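Local coordinates for NreA (Staphylococcus aureus subsp. aureus, PDB 6K2H), which probably binds nitrate in a pocket of its GAF domain and takes part in bacterial signalling that responds to nitrate, at residues Ala29-Glu34 / Ser40-His45; Arg64-Thr69 / Val119-Gln124; Val108-Lys113 / Asp137-Lys142. The protein carries 1 engineered substitution. All coordinates share one frame; numbering follows the deposited sequence.

Interaction 1: residues Ala29-Glu34 / Ser40-His45. With EDO (1,2-ethanediol), chain B.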
loop_
_atom_site.group_PDB
_atom_site.type_symbol
_atom_site.label_atom_id
_atom_site.label_comp_id
_atom_site.label_asym_id
_atom_site.label_seq_id
_atom_site.Cartn_x
_atom_site.Cartn_y
_atom_site.Cartn_z
ATOM N N ALA A 29 -2.761 1.317 -3.786
ATOM C CA ALA A 29 -3.593 0.291 -3.189
ATOM C C ALA A 29 -3.970 0.712 -1.801
ATOM O O ALA A 29 -3.202 1.459 -1.142
ATOM C CB ALA A 29 -2.882 -1.024 -3.201
ATOM N N ILE A 30 -5.147 0.277 -1.358
ATOM C CA ILE A 30 -5.531 0.494 0.057
ATOM C C ILE A 30 -5.779 -0.852 0.727
ATOM O O ILE A 30 -6.550 -1.649 0.227
ATOM C CB ILE A 30 -6.809 1.351 0.131
ATOM C CG1 ILE A 30 -6.527 2.787 -0.343
ATOM C CG2 ILE A 30 -7.329 1.392 1.589
ATOM C CD1 ILE A 30 -7.758 3.633 -0.691
ATOM N N ALA A 31 -5.170 -1.054 1.891
ATOM C CA ALA A 31 -5.336 -2.269 2.692
ATOM C C ALA A 31 -6.151 -1.939 3.955
ATOM O O ALA A 31 -5.975 -0.889 4.570
ATOM C CB ALA A 31 -3.981 -2.845 3.060
ATOM N N PHE A 32 -7.005 -2.871 4.337
ATOM C CA PHE A 32 -7.909 -2.723 5.563
ATOM C C PHE A 32 -8.048 -4.138 6.075
ATOM O O PHE A 32 -7.889 -5.122 5.280
ATOM C CB PHE A 32 -9.390 -2.325 5.161
ATOM C CG PHE A 32 -9.548 -1.039 4.462
ATOM C CD1 PHE A 32 -10.277 -0.963 3.274
ATOM C CD2 PHE A 32 -9.100 0.119 5.061
ATOM C CE1 PHE A 32 -10.508 0.233 2.698
ATOM C CE2 PHE A 32 -9.307 1.338 4.474
ATOM C CZ PHE A 32 -10.024 1.386 3.288
ATOM N N TYR A 33 -8.470 -4.314 7.356
ATOM C CA TYR A 33 -8.904 -5.646 7.804
ATOM C C TYR A 33 -10.045 -6.200 6.899
ATOM O O TYR A 33 -10.888 -5.446 6.441
ATOM C CB TYR A 33 -9.379 -5.640 9.277
ATOM C CG TYR A 33 -8.200 -5.559 10.202
ATOM C CD1 TYR A 33 -7.405 -6.669 10.434
ATOM C CD2 TYR A 33 -7.891 -4.394 10.862
ATOM C CE1 TYR A 33 -6.296 -6.576 11.267
ATOM C CE2 TYR A 33 -6.759 -4.300 11.667
ATOM C CZ TYR A 33 -6.013 -5.426 11.891
ATOM O OH TYR A 33 -4.924 -5.333 12.713
ATOM N N GLU A 34 -9.955 -7.493 6.601
ATOM C CA GLU A 34 -10.941 -8.222 5.802
ATOM C C GLU A 34 -12.325 -8.256 6.411
ATOM O O GLU A 34 -13.320 -8.094 5.726
ATOM C CB GLU A 34 -10.461 -9.666 5.572
ATOM C CG GLU A 34 -11.368 -10.406 4.594
ATOM C CD GLU A 34 -10.881 -11.787 4.304
ATOM O OE1 GLU A 34 -10.487 -12.493 5.273
ATOM O OE2 GLU A 34 -11.007 -12.160 3.105
ATOM N N SER A 40 -9.187 -11.495 12.040
ATOM C CA SER A 40 -9.228 -11.077 10.625
ATOM C C SER A 40 -7.834 -10.796 10.083
ATOM O O SER A 40 -7.033 -10.192 10.736
ATOM C CB SER A 40 -10.113 -9.858 10.438
ATOM O OG SER A 40 -10.026 -9.399 9.097
ATOM N N PRO A 41 -7.534 -11.271 8.859
ATOM C CA PRO A 41 -6.307 -10.819 8.226
ATOM C C PRO A 41 -6.527 -9.432 7.612
ATOM O O PRO A 41 -7.644 -8.894 7.676
ATOM C CB PRO A 41 -6.105 -11.830 7.128
ATOM C CG PRO A 41 -7.487 -12.239 6.755
ATOM C CD PRO A 41 -8.280 -12.233 8.029
ATOM N N ILE A 42 -5.469 -8.941 7.015
ATOM C CA ILE A 42 -5.526 -7.675 6.229
ATOM C C ILE A 42 -5.458 -8.035 4.735
ATOM O O ILE A 42 -4.730 -8.956 4.334
ATOM C CB ILE A 42 -4.349 -6.805 6.639
ATOM C CG1 ILE A 42 -4.564 -6.350 8.090
ATOM C CG2 ILE A 42 -4.178 -5.635 5.696
ATOM C CD1 ILE A 42 -3.293 -5.966 8.797
ATOM N N LYS A 43 -6.219 -7.298 3.933
ATOM C CA LYS A 43 -6.206 -7.469 2.493
ATOM C C LYS A 43 -6.108 -6.184 1.773
ATOM O O LYS A 43 -6.491 -5.159 2.305
ATOM C CB LYS A 43 -7.444 -8.231 2.043
ATOM C CG LYS A 43 -7.387 -9.662 2.611
ATOM C CD LYS A 43 -8.352 -10.622 1.934
ATOM C CE LYS A 43 -7.935 -10.999 0.544
ATOM N NZ LYS A 43 -7.163 -12.264 0.438
ATOM N N TRP A 44 -5.581 -6.263 0.551
ATOM C CA TRP A 44 -5.627 -5.140 -0.359
ATOM C C TRP A 44 -7.037 -5.125 -0.969
ATOM O O TRP A 44 -7.369 -6.016 -1.782
ATOM C CB TRP A 44 -4.564 -5.224 -1.412
ATOM C CG TRP A 44 -3.156 -5.254 -0.872
ATOM C CD1 TRP A 44 -2.366 -6.340 -0.731
ATOM C CD2 TRP A 44 -2.440 -4.142 -0.351
ATOM N NE1 TRP A 44 -1.118 -5.933 -0.183
ATOM C CE2 TRP A 44 -1.183 -4.603 0.103
ATOM C CE3 TRP A 44 -2.769 -2.784 -0.175
ATOM C CZ2 TRP A 44 -0.221 -3.735 0.644
ATOM C CZ3 TRP A 44 -1.859 -1.948 0.378
ATOM C CH2 TRP A 44 -0.587 -2.401 0.783
ATOM N N HIS A 45 -7.826 -4.172 -0.520
ATOM C CA HIS A 45 -9.265 -4.067 -0.824
ATOM C C HIS A 45 -9.466 -3.312 -2.147
ATOM O O HIS A 45 -10.373 -3.653 -2.908
ATOM C CB HIS A 45 -10.073 -3.346 0.282
ATOM C CG HIS A 45 -10.439 -4.206 1.473
ATOM N ND1 HIS A 45 -9.502 -4.759 2.311
ATOM C CD2 HIS A 45 -11.644 -4.607 1.953
ATOM C CE1 HIS A 45 -10.099 -5.498 3.231
ATOM N NE2 HIS A 45 -11.404 -5.389 3.060
HETATM C C1 EDO B . 1.681 -7.041 0.804
HETATM O O1 EDO B . 1.568 -7.204 -0.434
HETATM C C2 EDO B . 2.613 -6.106 1.195
HETATM O O2 EDO B . 2.149 -5.844 2.442
#

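Interaction 2: residues Arg64-Thr69 / Val119-Gln124. With EDO (1,2-ethanediol), chain B.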
loop_
_atom_site.group_PDB
_atom_site.type_symbol
_atom_site.label_atom_id
_atom_site.label_comp_id
_atom_site.label_asym_id
_atom_site.label_seq_id
_atom_site.Cartn_x
_atom_site.Cartn_y
_atom_site.Cartn_z
ATOM N N ARG A 64 3.028 -8.215 9.321
ATOM C CA ARG A 64 3.551 -8.840 8.099
ATOM C C ARG A 64 3.383 -7.924 6.883
ATOM O O ARG A 64 2.269 -7.428 6.624
ATOM C CB ARG A 64 2.843 -10.160 7.823
ATOM C CG ARG A 64 2.564 -11.035 9.054
ATOM C CD ARG A 64 3.762 -11.241 9.983
ATOM N NE ARG A 64 5.004 -11.376 9.222
ATOM C CZ ARG A 64 6.228 -11.063 9.650
ATOM N NH1 ARG A 64 7.251 -11.237 8.821
ATOM N NH2 ARG A 64 6.454 -10.597 10.882
ATOM N N GLY A 65 4.471 -7.789 6.124
ATOM C CA GLY A 65 4.489 -7.082 4.852
ATOM C C GLY A 65 4.448 -5.586 5.036
ATOM O O GLY A 65 4.582 -5.062 6.147
ATOM N N LEU A 66 4.203 -4.892 3.948
ATOM C CA LEU A 66 4.091 -3.473 4.039
ATOM C C LEU A 66 2.848 -3.070 4.820
ATOM O O LEU A 66 2.934 -2.211 5.672
ATOM C CB LEU A 66 3.998 -2.812 2.681
ATOM C CG LEU A 66 5.247 -3.072 1.811
ATOM C CD1 LEU A 66 4.891 -2.929 0.365
ATOM C CD2 LEU A 66 6.314 -2.093 2.178
ATOM N N ALA A 67 1.702 -3.613 4.452
ATOM C CA ALA A 67 0.455 -3.200 5.099
ATOM C C ALA A 67 0.476 -3.606 6.587
ATOM O O ALA A 67 0.106 -2.826 7.487
ATOM C CB ALA A 67 -0.738 -3.794 4.406
ATOM N N GLY A 68 0.851 -4.836 6.871
ATOM C CA GLY A 68 0.832 -5.243 8.278
ATOM C C GLY A 68 1.801 -4.523 9.158
ATOM O O GLY A 68 1.511 -4.258 10.342
ATOM N N THR A 69 2.956 -4.191 8.617
ATOM C CA THR A 69 3.939 -3.446 9.386
ATOM C C THR A 69 3.457 -2.022 9.652
ATOM O O THR A 69 3.541 -1.541 10.762
ATOM C CB THR A 69 5.304 -3.460 8.668
ATOM O OG1 THR A 69 5.703 -4.833 8.420
ATOM C CG2 THR A 69 6.354 -2.751 9.425
ATOM N N VAL A 119 -3.930 1.198 5.250
ATOM C CA VAL A 119 -2.665 1.565 4.651
ATOM C C VAL A 119 -2.874 1.968 3.227
ATOM O O VAL A 119 -3.490 1.221 2.486
ATOM C CB VAL A 119 -1.619 0.436 4.757
ATOM C CG1 VAL A 119 -0.296 0.897 4.167
ATOM C CG2 VAL A 119 -1.455 0.000 6.211
ATOM N N LEU A 120 -2.395 3.174 2.858
ATOM C CA LEU A 120 -2.354 3.627 1.479
ATOM C C LEU A 120 -0.956 3.427 0.891
ATOM O O LEU A 120 0.064 3.961 1.414
ATOM C CB LEU A 120 -2.724 5.093 1.383
ATOM C CG LEU A 120 -2.616 5.825 0.107
ATOM C CD1 LEU A 120 -3.527 5.245 -0.953
ATOM C CD2 LEU A 120 -2.969 7.317 0.319
ATOM N N LEU A 121 -0.886 2.598 -0.122
ATOM C CA LEU A 121 0.392 2.232 -0.779
ATOM C C LEU A 121 0.458 2.904 -2.143
ATOM O O LEU A 121 -0.551 2.865 -2.905
ATOM C CB LEU A 121 0.497 0.740 -0.907
ATOM C CG LEU A 121 1.636 0.314 -1.836
ATOM C CD1 LEU A 121 2.922 0.579 -1.212
ATOM C CD2 LEU A 121 1.496 -1.176 -2.204
ATOM N N PHE A 122 1.550 3.656 -2.380
ATOM C CA PHE A 122 1.871 4.214 -3.714
ATOM C C PHE A 122 3.055 3.418 -4.228
ATOM O O PHE A 122 4.071 3.214 -3.512
ATOM C CB PHE A 122 2.234 5.706 -3.609
ATOM C CG PHE A 122 1.062 6.587 -3.256
ATOM C CD1 PHE A 122 0.137 6.896 -4.251
ATOM C CD2 PHE A 122 0.955 7.182 -2.031
ATOM C CE1 PHE A 122 -0.933 7.745 -3.957
ATOM C CE2 PHE A 122 -0.096 8.051 -1.736
ATOM C CZ PHE A 122 -1.036 8.328 -2.712
ATOM N N GLY A 123 2.950 2.936 -5.455
ATOM C CA GLY A 123 4.038 2.168 -6.057
ATOM C C GLY A 123 4.483 2.608 -7.444
ATOM O O GLY A 123 3.650 3.042 -8.227
ATOM N N GLN A 124 5.777 2.552 -7.710
ATOM C CA GLN A 124 6.312 2.764 -9.059
ATOM C C GLN A 124 6.757 1.465 -9.669
ATOM O O GLN A 124 7.208 0.539 -8.941
ATOM C CB GLN A 124 7.495 3.735 -9.061
ATOM C CG GLN A 124 7.157 5.120 -8.504
ATOM C CD GLN A 124 6.296 5.963 -9.401
ATOM O OE1 GLN A 124 5.289 5.504 -9.954
ATOM N NE2 GLN A 124 6.686 7.233 -9.578
HETATM C C1 EDO B . 1.681 -7.041 0.804
HETATM O O1 EDO B . 1.568 -7.204 -0.434
HETATM C C2 EDO B . 2.613 -6.106 1.195
HETATM O O2 EDO B . 2.149 -5.844 2.442
#

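Interaction 3: residues Val108-Lys113 / Asp137-Lys142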
loop_
_atom_site.group_PDB
_atom_site.type_symbol
_atom_site.label_atom_id
_atom_site.label_comp_id
_atom_site.label_asym_id
_atom_site.label_seq_id
_atom_site.Cartn_x
_atom_site.Cartn_y
_atom_site.Cartn_z
ATOM N N VAL A 108 1.774 4.488 3.536
ATOM C CA VAL A 108 1.421 5.423 4.628
ATOM C C VAL A 108 0.226 4.988 5.455
ATOM O O VAL A 108 -0.735 4.443 4.905
ATOM C CB VAL A 108 1.179 6.810 4.060
ATOM C CG1 VAL A 108 2.405 7.352 3.360
ATOM C CG2 VAL A 108 -0.038 6.867 3.133
ATOM N N PRO A 109 0.258 5.217 6.781
ATOM C CA PRO A 109 -0.896 4.839 7.605
ATOM C C PRO A 109 -2.069 5.748 7.316
ATOM O O PRO A 109 -1.903 6.982 7.042
ATOM C CB PRO A 109 -0.391 5.026 9.009
ATOM C CG PRO A 109 0.657 6.052 8.939
ATOM C CD PRO A 109 1.354 5.755 7.612
ATOM N N LEU A 110 -3.254 5.167 7.359
ATOM C CA LEU A 110 -4.500 5.935 7.277
ATOM C C LEU A 110 -5.058 6.007 8.701
ATOM O O LEU A 110 -5.206 4.965 9.354
ATOM C CB LEU A 110 -5.478 5.275 6.351
ATOM C CG LEU A 110 -4.995 5.304 4.887
ATOM C CD1 LEU A 110 -6.057 4.631 4.068
ATOM C CD2 LEU A 110 -4.822 6.724 4.351
ATOM N N TRP A 111 -5.194 7.226 9.209
ATOM C CA TRP A 111 -5.624 7.466 10.600
ATOM C C TRP A 111 -7.060 7.952 10.672
ATOM O O TRP A 111 -7.527 8.746 9.828
ATOM C CB TRP A 111 -4.768 8.550 11.244
ATOM C CG TRP A 111 -3.322 8.226 11.413
ATOM C CD1 TRP A 111 -2.279 8.512 10.549
ATOM C CD2 TRP A 111 -2.752 7.518 12.496
ATOM N NE1 TRP A 111 -1.107 8.014 11.067
ATOM C CE2 TRP A 111 -1.357 7.431 12.268
ATOM C CE3 TRP A 111 -3.276 6.929 13.629
ATOM C CZ2 TRP A 111 -0.509 6.783 13.136
ATOM C CZ3 TRP A 111 -2.408 6.346 14.554
ATOM C CH2 TRP A 111 -1.018 6.264 14.279
ATOM N N TYR A 112 -7.750 7.540 11.727
ATOM C CA TYR A 112 -9.042 8.120 12.080
ATOM C C TYR A 112 -9.139 8.154 13.599
ATOM O O TYR A 112 -9.028 7.106 14.209
ATOM C CB TYR A 112 -10.152 7.297 11.487
ATOM C CG TYR A 112 -11.470 7.993 11.691
ATOM C CD1 TYR A 112 -11.670 9.302 11.208
ATOM C CD2 TYR A 112 -12.503 7.391 12.384
ATOM C CE1 TYR A 112 -12.852 9.951 11.394
ATOM C CE2 TYR A 112 -13.715 8.058 12.558
ATOM C CZ TYR A 112 -13.878 9.325 12.077
ATOM O OH TYR A 112 -15.098 9.979 12.225
ATOM N N LYS A 113 -9.206 9.377 14.147
ATOM C CA LYS A 113 -9.231 9.627 15.603
ATOM C C LYS A 113 -8.108 8.825 16.341
ATOM O O LYS A 113 -8.360 8.144 17.296
ATOM C CB LYS A 113 -10.634 9.282 16.103
ATOM C CG LYS A 113 -11.781 9.965 15.361
ATOM C CD LYS A 113 -11.670 11.441 15.510
ATOM C CE LYS A 113 -12.847 12.131 14.859
ATOM N NZ LYS A 113 -12.582 13.597 14.930
ATOM N N ASP A 137 0.392 14.451 8.042
ATOM C CA ASP A 137 -0.253 15.741 7.770
ATOM C C ASP A 137 -0.585 15.858 6.265
ATOM O O ASP A 137 -1.710 16.207 5.884
ATOM C CB ASP A 137 0.607 16.922 8.287
ATOM C CG ASP A 137 1.147 16.700 9.749
ATOM O OD1 ASP A 137 0.631 15.841 10.526
ATOM O OD2 ASP A 137 2.120 17.389 10.109
ATOM N N ASP A 138 0.341 15.442 5.398
ATOM C CA ASP A 138 0.112 15.569 3.935
ATOM C C ASP A 138 -1.060 14.704 3.488
ATOM O O ASP A 138 -1.958 15.141 2.749
ATOM C CB ASP A 138 1.354 15.167 3.161
ATOM C CG ASP A 138 2.568 16.041 3.469
ATOM O OD1 ASP A 138 2.382 17.260 3.684
ATOM O OD2 ASP A 138 3.707 15.485 3.475
ATOM N N ILE A 139 -1.058 13.468 3.964
ATOM C CA ILE A 139 -2.151 12.545 3.596
ATOM C C ILE A 139 -3.501 13.014 4.106
ATOM O O ILE A 139 -4.471 12.844 3.413
ATOM C CB ILE A 139 -1.891 11.135 4.108
ATOM C CG1 ILE A 139 -0.549 10.626 3.571
ATOM C CG2 ILE A 139 -3.013 10.185 3.682
ATOM C CD1 ILE A 139 -0.420 10.561 2.075
ATOM N N GLN A 140 -3.574 13.610 5.292
ATOM C CA GLN A 140 -4.837 14.246 5.743
ATOM C C GLN A 140 -5.304 15.430 4.880
ATOM O O GLN A 140 -6.502 15.710 4.809
ATOM C CB GLN A 140 -4.786 14.674 7.217
ATOM C CG GLN A 140 -5.464 13.684 8.156
ATOM C CD GLN A 140 -6.982 13.576 7.978
ATOM O OE1 GLN A 140 -7.540 13.860 6.910
ATOM N NE2 GLN A 140 -7.658 13.140 9.035
ATOM N N ARG A 141 -4.357 16.081 4.212
ATOM C CA ARG A 141 -4.641 17.082 3.171
ATOM C C ARG A 141 -5.008 16.452 1.809
ATOM O O ARG A 141 -5.156 17.185 0.837
ATOM C CB ARG A 141 -3.435 18.035 3.002
ATOM C CG ARG A 141 -3.231 19.102 4.073
ATOM C CD ARG A 141 -3.646 18.661 5.470
ATOM N NE ARG A 141 -2.828 19.249 6.534
ATOM C CZ ARG A 141 -3.284 19.848 7.644
ATOM N NH1 ARG A 141 -2.409 20.330 8.522
ATOM N NH2 ARG A 141 -4.590 19.977 7.903
ATOM N N LYS A 142 -5.122 15.114 1.726
ATOM C CA LYS A 142 -5.711 14.387 0.564
ATOM C C LYS A 142 -6.839 15.148 -0.101
ATOM O O LYS A 142 -7.909 14.591 -0.361
ATOM C CB LYS A 142 -6.248 12.988 0.979
ATOM C CG LYS A 142 -7.053 12.995 2.302
ATOM C CD LYS A 142 -8.493 12.517 2.251
ATOM C CE LYS A 142 -9.189 13.026 3.506
ATOM N NZ LYS A 142 -10.478 12.353 3.767
#

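Interaction 1: residues Ala29-Glu34 / Ser40-His45
Ala31 places its CB over one face of the Trp44 indole, a CH-pi contact measuring 3.8 Å from Ala31 CB to the centroid of the Trp44 six-membered ring. Ala29 CB, of the same strand 27-33, touches Trp44 CE3 at 3.5 Å. Farther along the hairpin, Ile42 CG1 lies over a face of the Tyr33 ring, 4.0 Å from CG1 to the Tyr33 centroid.

In one of its two conformers His45 forms a T-shaped pair with Phe32 beyond the opposite face of the sheet, planes at 66°, the CD1 edge of Phe32 directed at the imidazole face. The same conformer, with CG anti to the carbonyl carbon (chi1 -81°), folds the ring back along its own strand; His45 ND1 then donates to Lys43 O at 3.0 Å from above the carbonyl plane, while the oxygen lies near the imidazole plane. Both contacts are doubtful beyond this conformer. Lys43 O also receives Phe32 N at 3.1 Å.

At the rim Pro41 O is gripped twice, by Glu34 N at 2.9 Å and by Ser40 OG at 2.8 Å, the hydroxyl using a carbonyl lone pair. The extended Glu34 runs beside Lys43, OE2 being 3.3 Å from Lys43 CD, whereas Lys43 NZ bonds to Ile58 O and Lys56 O. Two donors on Pro41 O thus tie the hairpin beside its connecting loop, Lys43 O perhaps doing likewise farther along, and Trp44 NE1 donates to a bound ethanediol.

Interaction 2: residues Arg64-Thr69 / Val119-Gln124
Ala67 and Val119 meet where the N-terminal part of helix 65-73 comes down on the sheet: Val119 CG2 reaches Ala67 O at 3.5 Å and lies 4.3 Å from Ala67 CB. The valine turns CG2 anti to its carbonyl carbon (chi1 -178°, measured to CG1), and this methyl is the one presented to the helix. Two residues along the strand, the CD1 methyls of Leu121 and Leu66 lie 4.3 Å apart, a loose apolar contact. The contact is small, wholly buried and made of aliphatic carbon apart from Ala67 O.

Ethanediol lies against the same part of the helix. Its O2 accepts a nearly straight bond from Ala67 N, 3.0 Å long with 165° at the hydrogen, and a weak, strongly bent one from Leu66 N. Leu66 CD1 is 4.0 Å from C2 of the ethanediol, so the leucine packs on the ethanediol carbon.

Behind this layer, near the N-terminal end of the helix, Gly65 has a positive phi of 75°, which favours glycine. Gly65 O takes Thr69 N at 3.1 Å and also the Thr69 hydroxyl, while Gly65 N donates to Asp93 OD1. Ile96 N adds another bond to the ethanediol. Backbone N-H groups, probably aided by the helix dipole, therefore line a small polar pocket walled by leucine and the Trp44 indole. This is consistent with a site for nitrate, but in this nitrate-site variant the diol, probably from the crystallisation liquor, indicates only that a small polar molecule fits.

Interaction 3: residues Val108-Lys113 / Asp137-Lys142
Ile139 is the one residue of helix 136-140 that presses firmly on strand 104-112, and it does so with two different branches. Its CG1 meets Val108 CG2 tip to tip at 3.8 Å, and the terminal CD1 adds a second touch to the same methyl at 3.9 Å. The other branch, CG2, reaches Leu110 CD2 at 4.0 Å, with the leucine and isoleucine side chains crossing at about a right angle. With CG1 anti to the carbonyl carbon (chi1 -57°) and CG2 anti to the backbone N, Ile139 straddles the two strand residues.

Toward the surface the fit slackens quickly. Trp111 O and Gln140 NE2 come no closer than 4.5 Å, so the polar edge contributes proximity but little grip. The backbones there stand well apart, with 8.4 Å between Trp111 CA and Gln140 CA. The Trp111 indole instead gives a weak hydrogen bond from NE1 to Asn136 OD1, at the start of the helix.

Helix 136-140, the last element modelled, rests on the sheet face that carries Val108, Leu110, Leu120 and Ile30. That face also receives helix 10-23, whereas helix 65-73 packs against the reverse side.

In the fold
A single antiparallel sheet of the GAF domain unites the three contacts. Interaction 1 pairs two strands within it and is rich in backbone hydrogen bonds and aromatic packing; interactions 2 and 3 lay a helix on it, from opposite faces, by aliphatic contact. Interaction 2 is the buried one, near the centre of the chain, and interaction 3 lies at the surface. Interactions 1 and 2 join through strands 27-33 and 115-124, through Ala31 CB against Ala67 CB, and through their shared ethanediol. Strand 115-124 also neighbours strand 104-112, linking interaction 2 to interaction 3. Ile30 and Leu110 bring interactions 1 and 3 together on the face away from the pocket.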